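Local coordinates for protein putative polysaccharide deacetylase (Bdellovibrio bacteriovorus HD100, PDB 5JP6) that probably removes N-acetyl groups from peptidoglycan as a zinc-dependent deacetylase of carbohydrate esterase family 4, at residues A[142-155]-A[349-363]. The protein carries 1 engineered substitution. Residues are numbered along the deposited sequence; the frame is centred on the assembly and turned at random. Where two conformers were deposited one is given.
Sequences NSFRFPDNTQKRDM and LRELYNRGYSVVLLT
The rings of Phe144 and Tyr353 form an offset stack, planes at 21° and centroids 4.2 Å apart, with Tyr353 CB also over the Phe144 face. With CG between the backbone N and the carbonyl carbon (chi1 65°), the Phe144 ring is laid against Tyr353 on the helix. The ring of Phe146 is covered on opposite faces: Phe144 CE2 lies toward the rim of one, and Val359 CG2 sits over the centre of the other, 3.9 Å from the centroid in a CH-pi contact. At its edge stand Leu352 CB and Tyr357 O, the latter 3.4 Å from Phe146 CE1. Leu362 CD2 lies over one face of the Arg153 guanidinium, 3.6 Å from Arg153 NH2, which donates to Gln151 OE1 at the edge. Here strand 150-153 extends the parallel sheet of the NodB-type deacetylase domain, pairing with strand 358-364, which follows helix 339-354 in the chain. Leu361 N donates to Asn149 O, and Leu361 O accepts from Gln151 N, a nearly straight bond of 2.8 Å; Thr363 repeats the pattern between Gln151 O and Arg153 N. Gln151 NE2 donates to Asn149 OD1 at 3.0 Å, while Glu170 accepts from Gln151 NE2 with OE1 and from Asn149 ND2 with OE2. One water donates to Pro147 O and Val359 O.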
ATOM      1  N   ASN A 142      16.110 -10.082  12.959  1.00 28.52           N
ATOM      2  CA  ASN A 142      16.264  -8.789  13.657  1.00 27.75           C
ATOM      3  C   ASN A 142      16.078  -8.940  15.134  1.00 35.00           C
ATOM      4  O   ASN A 142      15.034  -9.398  15.567  1.00 42.92           O
ATOM      5  CB  ASN A 142      15.282  -7.737  13.126  1.00 29.30           C
ATOM      6  CG  ASN A 142      15.651  -7.208  11.777  1.00 26.59           C
ATOM      7  OD1 ASN A 142      16.814  -7.276  11.376  1.00 26.94           O
ATOM      8  ND2 ASN A 142      14.642  -6.567  11.066  1.00 21.17           N
ATOM      9  N   SER A 143      17.073  -8.517  15.900  1.00 36.13           N
ATOM     10  CA  SER A 143      16.980  -8.525  17.380  1.00 39.07           C
ATOM     11  C   SER A 143      17.573  -7.232  17.904  1.00 37.26           C
ATOM     12  O   SER A 143      18.471  -7.217  18.740  1.00 59.73           O
ATOM     13  CB  SER A 143      17.703  -9.710  17.972  1.00 47.88           C
ATOM     14  OG  SER A 143      18.912  -9.799  17.311  1.00 58.57           O
ATOM     15  N   PHE A 144      17.040  -6.149  17.401  1.00 30.95           N
ATOM     16  CA  PHE A 144      17.301  -4.796  17.908  1.00 30.53           C
ATOM     17  C   PHE A 144      15.951  -4.150  18.138  1.00 29.14           C
ATOM     18  O   PHE A 144      14.929  -4.665  17.681  1.00 30.12           O
ATOM     19  CB  PHE A 144      18.162  -3.944  16.952  1.00 29.52           C
ATOM     20  CG  PHE A 144      17.505  -3.628  15.645  1.00 30.52           C
ATOM     21  CD1 PHE A 144      17.634  -4.491  14.540  1.00 28.32           C
ATOM     22  CD2 PHE A 144      16.706  -2.502  15.524  1.00 32.04           C
ATOM     23  CE1 PHE A 144      16.973  -4.216  13.352  1.00 29.75           C
ATOM     24  CE2 PHE A 144      16.092  -2.198  14.328  1.00 29.09           C
ATOM     25  CZ  PHE A 144      16.222  -3.031  13.240  1.00 25.38           C
ATOM     26  N   ARG A 145      15.968  -2.997  18.774  1.00 29.55           N
ATOM     27  CA  ARG A 145      14.742  -2.300  19.098  1.00 29.10           C
ATOM     28  C   ARG A 145      14.934  -0.807  18.828  1.00 25.35           C
ATOM     29  O   ARG A 145      15.839  -0.195  19.415  1.00 31.49           O
ATOM     30  CB  ARG A 145      14.414  -2.533  20.566  1.00 37.81           C
ATOM     31  CG  ARG A 145      13.173  -1.858  21.094  1.00 41.90           C
ATOM     32  CD  ARG A 145      13.010  -2.177  22.577  1.00 48.81           C
ATOM     33  NE  ARG A 145      11.760  -1.661  23.126  1.00 50.16           N
ATOM     34  CZ  ARG A 145      11.557  -0.394  23.501  1.00 51.27           C
ATOM     35  NH1 ARG A 145      12.521   0.517  23.377  1.00 49.78           N
ATOM     36  NH2 ARG A 145      10.371  -0.026  23.993  1.00 51.91           N
ATOM     37  N   PHE A 146      14.133  -0.221  17.949  1.00 25.07           N
ATOM     38  CA  PHE A 146      14.102   1.225  17.805  1.00 24.57           C
ATOM     39  C   PHE A 146      13.498   1.780  19.135  1.00 24.01           C
ATOM     40  O   PHE A 146      12.551   1.206  19.697  1.00 24.82           O
ATOM     41  CB  PHE A 146      13.202   1.674  16.617  1.00 23.55           C
ATOM     42  CG  PHE A 146      13.787   1.424  15.240  1.00 23.69           C
ATOM     43  CD1 PHE A 146      14.867   2.190  14.781  1.00 23.67           C
ATOM     44  CD2 PHE A 146      13.248   0.458  14.368  1.00 22.57           C
ATOM     45  CE1 PHE A 146      15.376   1.998  13.515  1.00 27.09           C
ATOM     46  CE2 PHE A 146      13.803   0.281  13.100  1.00 22.25           C
ATOM     47  CZ  PHE A 146      14.853   1.039  12.689  1.00 23.13           C
ATOM     48  N   PRO A 147      14.024   2.915  19.623  1.00 25.93           N
ATOM     49  CA  PRO A 147      13.364   3.566  20.768  1.00 26.86           C
ATOM     50  C   PRO A 147      11.983   4.052  20.433  1.00 26.22           C
ATOM     51  O   PRO A 147      11.687   4.370  19.277  1.00 25.97           O
ATOM     52  CB  PRO A 147      14.279   4.763  21.086  1.00 32.44           C
ATOM     53  CG  PRO A 147      15.084   5.007  19.854  1.00 39.18           C
ATOM     54  CD  PRO A 147      15.114   3.736  19.041  1.00 27.77           C
ATOM     55  N   ASP A 148      11.106   4.127  21.433  1.00 26.93           N
ATOM     56  CA  ASP A 148       9.872   4.851  21.210  1.00 25.84           C
ATOM     57  C   ASP A 148      10.157   6.293  20.774  1.00 24.20           C
ATOM     58  O   ASP A 148      11.040   6.979  21.321  1.00 27.94           O
ATOM     59  CB  ASP A 148       9.045   4.926  22.498  1.00 28.75           C
ATOM     60  CG  ASP A 148       8.519   3.570  22.974  1.00 29.43           C
ATOM     61  OD1 ASP A 148       8.324   2.643  22.164  1.00 28.77           O
ATOM     62  OD2 ASP A 148       8.299   3.457  24.208  1.00 37.01           O
ATOM     63  N   ASN A 149       9.404   6.725  19.775  1.00 24.72           N
ATOM     64  CA  ASN A 149       9.488   8.084  19.268  1.00 24.93           C
ATOM     65  C   ASN A 149       8.200   8.474  18.580  1.00 23.98           C
ATOM     66  O   ASN A 149       8.059   8.338  17.385  1.00 24.15           O
ATOM     67  CB  ASN A 149      10.661   8.193  18.295  1.00 25.42           C
ATOM     68  CG  ASN A 149      11.093   9.630  18.067  1.00 26.16           C
ATOM     69  OD1 ASN A 149      10.314  10.588  18.254  1.00 26.34           O
ATOM     70  ND2 ASN A 149      12.334   9.782  17.645  1.00 27.22           N
ATOM     71  N   THR A 150       7.252   8.931  19.391  1.00 25.01           N
ATOM     72  CA  THR A 150       5.965   9.406  18.932  1.00 23.44           C
ATOM     73  C   THR A 150       5.922  10.908  19.129  1.00 22.71           C
ATOM     74  O   THR A 150       6.125  11.399  20.229  1.00 27.17           O
ATOM     75  CB  THR A 150       4.811   8.682  19.677  1.00 24.91           C
ATOM     76  OG1 THR A 150       4.881   7.253  19.340  1.00 25.23           O
ATOM     77  CG2 THR A 150       3.474   9.242  19.296  1.00 25.30           C
ATOM     78  N   GLN A 151       5.590  11.619  18.042  1.00 23.37           N
ATOM     79  CA  GLN A 151       5.588  13.056  18.007  1.00 22.36           C
ATOM     80  C   GLN A 151       4.187  13.534  17.647  1.00 22.16           C
ATOM     81  O   GLN A 151       3.592  13.113  16.651  1.00 22.94           O
ATOM     82  CB  GLN A 151       6.627  13.561  17.034  1.00 22.83           C
ATOM     83  CG  GLN A 151       8.054  13.248  17.486  1.00 22.94           C
ATOM     84  CD  GLN A 151       9.111  13.725  16.520  1.00 24.20           C
ATOM     85  OE1 GLN A 151       8.961  14.740  15.857  1.00 26.35           O
ATOM     86  NE2 GLN A 151      10.187  13.000  16.457  1.00 25.14           N
ATOM     87  N   LYS A 152       3.681  14.464  18.451  1.00 23.39           N
ATOM     88  CA  LYS A 152       2.333  14.967  18.310  1.00 23.58           C
ATOM     89  C   LYS A 152       2.321  16.171  17.370  1.00 21.08           C
ATOM     90  O   LYS A 152       3.223  17.027  17.416  1.00 24.82           O
ATOM     91  CB  LYS A 152       1.753  15.386  19.655  1.00 26.49           C
ATOM     92  CG  LYS A 152       1.567  14.242  20.634  1.00 29.08           C
ATOM     93  CD  LYS A 152       1.146  14.788  21.994  1.00 33.14           C
ATOM     94  CE  LYS A 152       1.085  13.690  23.023  1.00 39.86           C
ATOM     95  NZ  LYS A 152       0.751  14.276  24.347  1.00 43.86           N
ATOM     96  N   ARG A 153       1.240  16.270  16.600  1.00 22.51           N
ATOM     97  CA  ARG A 153       1.008  17.399  15.688  1.00 22.62           C
ATOM     98  C   ARG A 153      -0.422  17.880  15.889  1.00 23.34           C
ATOM     99  O   ARG A 153      -1.328  17.090  15.994  1.00 23.93           O
ATOM    100  CB  ARG A 153       1.204  16.998  14.236  1.00 23.35           C
ATOM    101  CG  ARG A 153       2.575  16.477  13.904  1.00 22.89           C
ATOM    102  CD  ARG A 153       3.633  17.562  13.968  1.00 24.27           C
ATOM    103  NE  ARG A 153       4.972  17.043  13.706  1.00 24.52           N
ATOM    104  CZ  ARG A 153       5.853  16.693  14.634  1.00 23.93           C
ATOM    105  NH1 ARG A 153       5.566  16.756  15.934  1.00 26.20           N
ATOM    106  NH2 ARG A 153       7.042  16.236  14.251  1.00 24.51           N
ATOM    107  N   ASP A 154      -0.604  19.181  15.992  1.00 24.16           N
ATOM    108  CA  ASP A 154      -1.945  19.759  16.138  1.00 24.56           C
ATOM    109  C   ASP A 154      -2.621  19.733  14.772  1.00 21.92           C
ATOM    110  O   ASP A 154      -2.218  20.425  13.820  1.00 26.84           O
ATOM    111  CB  ASP A 154      -1.834  21.181  16.707  1.00 28.86           C
ATOM    112  CG  ASP A 154      -3.201  21.913  16.875  1.00 32.19           C
ATOM    113  OD1 ASP A 154      -4.230  21.327  16.627  1.00 31.17           O
ATOM    114  OD2 ASP A 154      -3.089  23.037  17.205  1.00 58.47           O
ATOM    115  N   MET A 155      -3.708  18.970  14.717  1.00 22.69           N
ATOM    116  CA  MET A 155      -4.463  18.821  13.507  1.00 23.80           C
ATOM    117  C   MET A 155      -5.837  19.511  13.567  1.00 23.17           C
ATOM    118  O   MET A 155      -6.630  19.406  12.658  1.00 26.63           O
ATOM    119  CB  MET A 155      -4.482  17.331  13.107  1.00 28.20           C
ATOM    120  CG  MET A 155      -2.971  16.833  12.809  1.00 26.48           C
ATOM    121  SD  MET A 155      -3.056  15.266  12.354  1.00 34.70           S
ATOM    122  CE  MET A 155      -1.460  14.733  12.788  1.00 24.96           C
ATOM    123  N   LEU A 349      14.191  -2.312   7.641  1.00 18.46           N
ATOM    124  CA  LEU A 349      14.276  -1.856   9.005  1.00 18.28           C
ATOM    125  C   LEU A 349      15.689  -2.021   9.587  1.00 18.99           C
ATOM    126  O   LEU A 349      16.175  -1.140  10.282  1.00 21.01           O
ATOM    127  CB  LEU A 349      13.208  -2.546   9.845  1.00 19.04           C
ATOM    128  CG  LEU A 349      11.745  -2.233   9.463  1.00 19.59           C
ATOM    129  CD1 LEU A 349      10.777  -3.204  10.132  1.00 20.68           C
ATOM    130  CD2 LEU A 349      11.412  -0.791   9.757  1.00 20.60           C
ATOM    131  N   ARG A 350      16.314  -3.157   9.310  1.00 19.14           N
ATOM    132  CA  ARG A 350      17.678  -3.373   9.754  0.50 19.97           C
ATOM    133  C   ARG A 350      18.620  -2.341   9.142  1.00 20.84           C
ATOM    134  O   ARG A 350      19.474  -1.793   9.844  1.00 20.80           O
ATOM    135  CB  ARG A 350      18.122  -4.814   9.460  0.50 20.11           C
ATOM    136  CG  ARG A 350      19.589  -5.134   9.801  0.50 19.82           C
ATOM    137  CD  ARG A 350      20.016  -4.911  11.251  0.50 22.60           C
ATOM    138  NE  ARG A 350      21.477  -4.833  11.409  0.50 23.13           N
ATOM    139  CZ  ARG A 350      22.305  -5.852  11.604  0.50 25.86           C
ATOM    140  NH1 ARG A 350      21.870  -7.101  11.701  0.50 29.05           N
ATOM    141  NH2 ARG A 350      23.603  -5.611  11.721  0.50 28.20           N
ATOM    142  N   GLU A 351      18.465  -2.054   7.855  1.00 19.35           N
ATOM    143  CA  GLU A 351      19.322  -1.030   7.222  1.00 20.29           C
ATOM    144  C   GLU A 351      19.064   0.376   7.791  1.00 19.94           C
ATOM    145  O   GLU A 351      20.032   1.105   7.981  1.00 22.03           O
ATOM    146  CB  GLU A 351      19.187  -1.046   5.720  1.00 20.53           C
ATOM    147  CG  GLU A 351      20.010  -2.136   5.071  1.00 20.83           C
ATOM    148  CD  GLU A 351      21.500  -1.907   5.338  1.00 22.14           C
ATOM    149  OE1 GLU A 351      21.999  -0.784   5.038  1.00 24.27           O
ATOM    150  OE2 GLU A 351      22.135  -2.827   5.885  1.00 23.30           O
ATOM    151  N   LEU A 352      17.813   0.757   8.076  1.00 20.65           N
ATOM    152  CA  LEU A 352      17.551   2.063   8.732  1.00 21.27           C
ATOM    153  C   LEU A 352      18.381   2.102  10.021  1.00 21.02           C
ATOM    154  O   LEU A 352      19.053   3.103  10.321  1.00 23.28           O
ATOM    155  CB  LEU A 352      16.084   2.277   9.057  1.00 21.82           C
ATOM    156  CG  LEU A 352      15.130   2.624   7.948  1.00 23.06           C
ATOM    157  CD1 LEU A 352      13.734   2.801   8.528  1.00 23.43           C
ATOM    158  CD2 LEU A 352      15.586   3.846   7.184  1.00 23.88           C
ATOM    159  N   TYR A 353      18.281   1.047  10.824  1.00 22.13           N
ATOM    160  CA  TYR A 353      19.017   0.970  12.063  1.00 24.50           C
ATOM    161  C   TYR A 353      20.547   1.074  11.851  1.00 24.36           C
ATOM    162  O   TYR A 353      21.215   1.916  12.483  1.00 26.34           O
ATOM    163  CB  TYR A 353      18.667  -0.332  12.780  1.00 24.32           C
ATOM    164  CG  TYR A 353      19.337  -0.483  14.104  1.00 29.90           C
ATOM    165  CD1 TYR A 353      18.831   0.165  15.225  1.00 37.11           C
ATOM    166  CD2 TYR A 353      20.439  -1.293  14.244  1.00 34.58           C
ATOM    167  CE1 TYR A 353      19.418   0.007  16.457  1.00 41.34           C
ATOM    168  CE2 TYR A 353      21.038  -1.451  15.476  1.00 41.01           C
ATOM    169  CZ  TYR A 353      20.521  -0.790  16.563  1.00 41.18           C
ATOM    170  OH  TYR A 353      21.122  -0.978  17.758  1.00 51.88           O
ATOM    171  N   ASN A 354      21.050   0.312  10.875  1.00 24.22           N
ATOM    172  CA  ASN A 354      22.469   0.316  10.545  1.00 24.17           C
ATOM    173  C   ASN A 354      22.971   1.705  10.126  1.00 24.25           C
ATOM    174  O   ASN A 354      24.135   2.114  10.419  1.00 27.33           O
ATOM    175  CB  ASN A 354      22.824  -0.705   9.454  1.00 23.33           C
ATOM    176  CG  ASN A 354      22.745  -2.146   9.912  1.00 24.61           C
ATOM    177  OD1 ASN A 354      22.756  -2.448  11.103  1.00 27.64           O
ATOM    178  ND2 ASN A 354      22.654  -3.053   8.918  1.00 24.92           N
ATOM    179  N   ARG A 355      22.121   2.425   9.413  1.00 23.16           N
ATOM    180  CA  ARG A 355      22.447   3.733   8.845  1.00 23.41           C
ATOM    181  C   ARG A 355      22.244   4.896   9.801  1.00 25.68           C
ATOM    182  O   ARG A 355      22.495   6.038   9.412  1.00 28.45           O
ATOM    183  CB  ARG A 355      21.675   3.935   7.533  1.00 23.45           C
ATOM    184  CG  ARG A 355      22.092   2.926   6.468  1.00 22.30           C
ATOM    185  CD  ARG A 355      21.077   2.834   5.344  1.00 24.06           C
ATOM    186  NE  ARG A 355      21.446   1.834   4.337  1.00 22.64           N
ATOM    187  CZ  ARG A 355      21.926   2.078   3.127  1.00 22.28           C
ATOM    188  NH1 ARG A 355      22.201   3.305   2.733  1.00 25.41           N
ATOM    189  NH2 ARG A 355      22.197   1.059   2.325  1.00 24.03           N
ATOM    190  N   GLY A 356      21.777   4.609  11.023  1.00 25.24           N
ATOM    191  CA  GLY A 356      21.635   5.610  12.069  1.00 26.58           C
ATOM    192  C   GLY A 356      20.319   6.342  12.083  1.00 24.73           C
ATOM    193  O   GLY A 356      20.191   7.390  12.726  1.00 29.03           O
ATOM    194  N   TYR A 357      19.323   5.779  11.409  1.00 24.17           N
ATOM    195  CA  TYR A 357      18.011   6.401  11.322  1.00 24.13           C
ATOM    196  C   TYR A 357      17.112   5.872  12.492  1.00 23.63           C
ATOM    197  O   TYR A 357      17.302   4.740  12.992  1.00 27.54           O
ATOM    198  CB  TYR A 357      17.381   6.220   9.904  1.00 24.61           C
ATOM    199  CG  TYR A 357      18.066   7.001   8.805  1.00 24.63           C
ATOM    200  CD1 TYR A 357      19.167   6.479   8.117  1.00 27.76           C
ATOM    201  CD2 TYR A 357      17.643   8.283   8.452  1.00 28.72           C
ATOM    202  CE1 TYR A 357      19.816   7.226   7.165  1.00 30.14           C
ATOM    203  CE2 TYR A 357      18.320   9.008   7.493  1.00 31.57           C
ATOM    204  CZ  TYR A 357      19.413   8.485   6.870  1.00 30.81           C
ATOM    205  OH  TYR A 357      20.065   9.206   5.880  1.00 36.17           O
ATOM    206  N   SER A 358      16.147   6.698  12.913  1.00 25.06           N
ATOM    207  CA  SER A 358      15.152   6.322  13.897  0.50 25.33           C
ATOM    208  C   SER A 358      13.742   6.468  13.290  1.00 24.00           C
ATOM    209  O   SER A 358      13.499   7.337  12.466  1.00 24.81           O
ATOM    210  CB  SER A 358      15.255   7.235  15.123  0.50 28.30           C
ATOM    211  OG  SER A 358      16.549   7.173  15.659  0.50 34.04           O
ATOM    212  N   VAL A 359      12.818   5.581  13.684  1.00 22.17           N
ATOM    213  CA  VAL A 359      11.481   5.594  13.186  1.00 22.32           C
ATOM    214  C   VAL A 359      10.558   6.405  14.097  1.00 23.24           C
ATOM    215  O   VAL A 359      10.531   6.192  15.308  1.00 25.95           O
ATOM    216  CB  VAL A 359      10.927   4.170  12.995  1.00 22.19           C
ATOM    217  CG1 VAL A 359       9.442   4.206  12.600  1.00 23.72           C
ATOM    218  CG2 VAL A 359      11.738   3.425  11.934  1.00 23.42           C
ATOM    219  N   VAL A 360       9.832   7.348  13.504  1.00 20.92           N
ATOM    220  CA  VAL A 360       8.937   8.248  14.240  1.00 21.04           C
ATOM    221  C   VAL A 360       7.498   7.998  13.851  1.00 21.69           C
ATOM    222  O   VAL A 360       7.181   7.891  12.667  1.00 21.59           O
ATOM    223  CB  VAL A 360       9.270   9.718  13.910  1.00 22.14           C
ATOM    224  CG1 VAL A 360       8.251  10.672  14.481  1.00 24.91           C
ATOM    225  CG2 VAL A 360      10.670  10.046  14.422  1.00 25.17           C
ATOM    226  N   LEU A 361       6.620   7.997  14.853  1.00 20.69           N
ATOM    227  CA  LEU A 361       5.195   7.986  14.610  1.00 20.44           C
ATOM    228  C   LEU A 361       4.645   9.397  14.794  1.00 19.79           C
ATOM    229  O   LEU A 361       4.921  10.030  15.812  1.00 22.27           O
ATOM    230  CB  LEU A 361       4.479   7.061  15.594  1.00 20.89           C
ATOM    231  CG  LEU A 361       2.984   6.879  15.388  1.00 20.15           C
ATOM    232  CD1 LEU A 361       2.681   6.219  14.083  1.00 20.16           C
ATOM    233  CD2 LEU A 361       2.411   6.101  16.575  1.00 21.40           C
ATOM    234  N   LEU A 362       3.888   9.892  13.811  1.00 20.16           N
ATOM    235  CA  LEU A 362       3.209  11.186  13.974  1.00 20.53           C
ATOM    236  C   LEU A 362       1.757  10.876  14.343  1.00 20.57           C
ATOM    237  O   LEU A 362       1.130   9.991  13.738  1.00 21.77           O
ATOM    238  CB  LEU A 362       3.254  12.014  12.679  1.00 21.18           C
ATOM    239  CG  LEU A 362       4.648  12.356  12.168  1.00 22.80           C
ATOM    240  CD1 LEU A 362       4.549  13.074  10.825  1.00 24.68           C
ATOM    241  CD2 LEU A 362       5.413  13.183  13.187  1.00 25.20           C
ATOM    242  N   THR A 363       1.234  11.621  15.302  1.00 20.70           N
ATOM    243  CA  THR A 363      -0.097  11.399  15.803  1.00 21.22           C
ATOM    244  C   THR A 363      -0.726  12.737  16.186  1.00 20.75           C
ATOM    245  O   THR A 363      -0.023  13.731  16.391  1.00 23.66           O
ATOM    246  CB  THR A 363      -0.066  10.412  16.995  1.00 25.98           C
ATOM    247  OG1 THR A 363      -1.370   9.861  17.170  1.00 30.56           O
ATOM    248  CG2 THR A 363       0.433  11.113  18.260  1.00 24.92           C
TER
HETATM  249  O   HOH W   1      12.649   5.252  16.860  1.00 27.44           O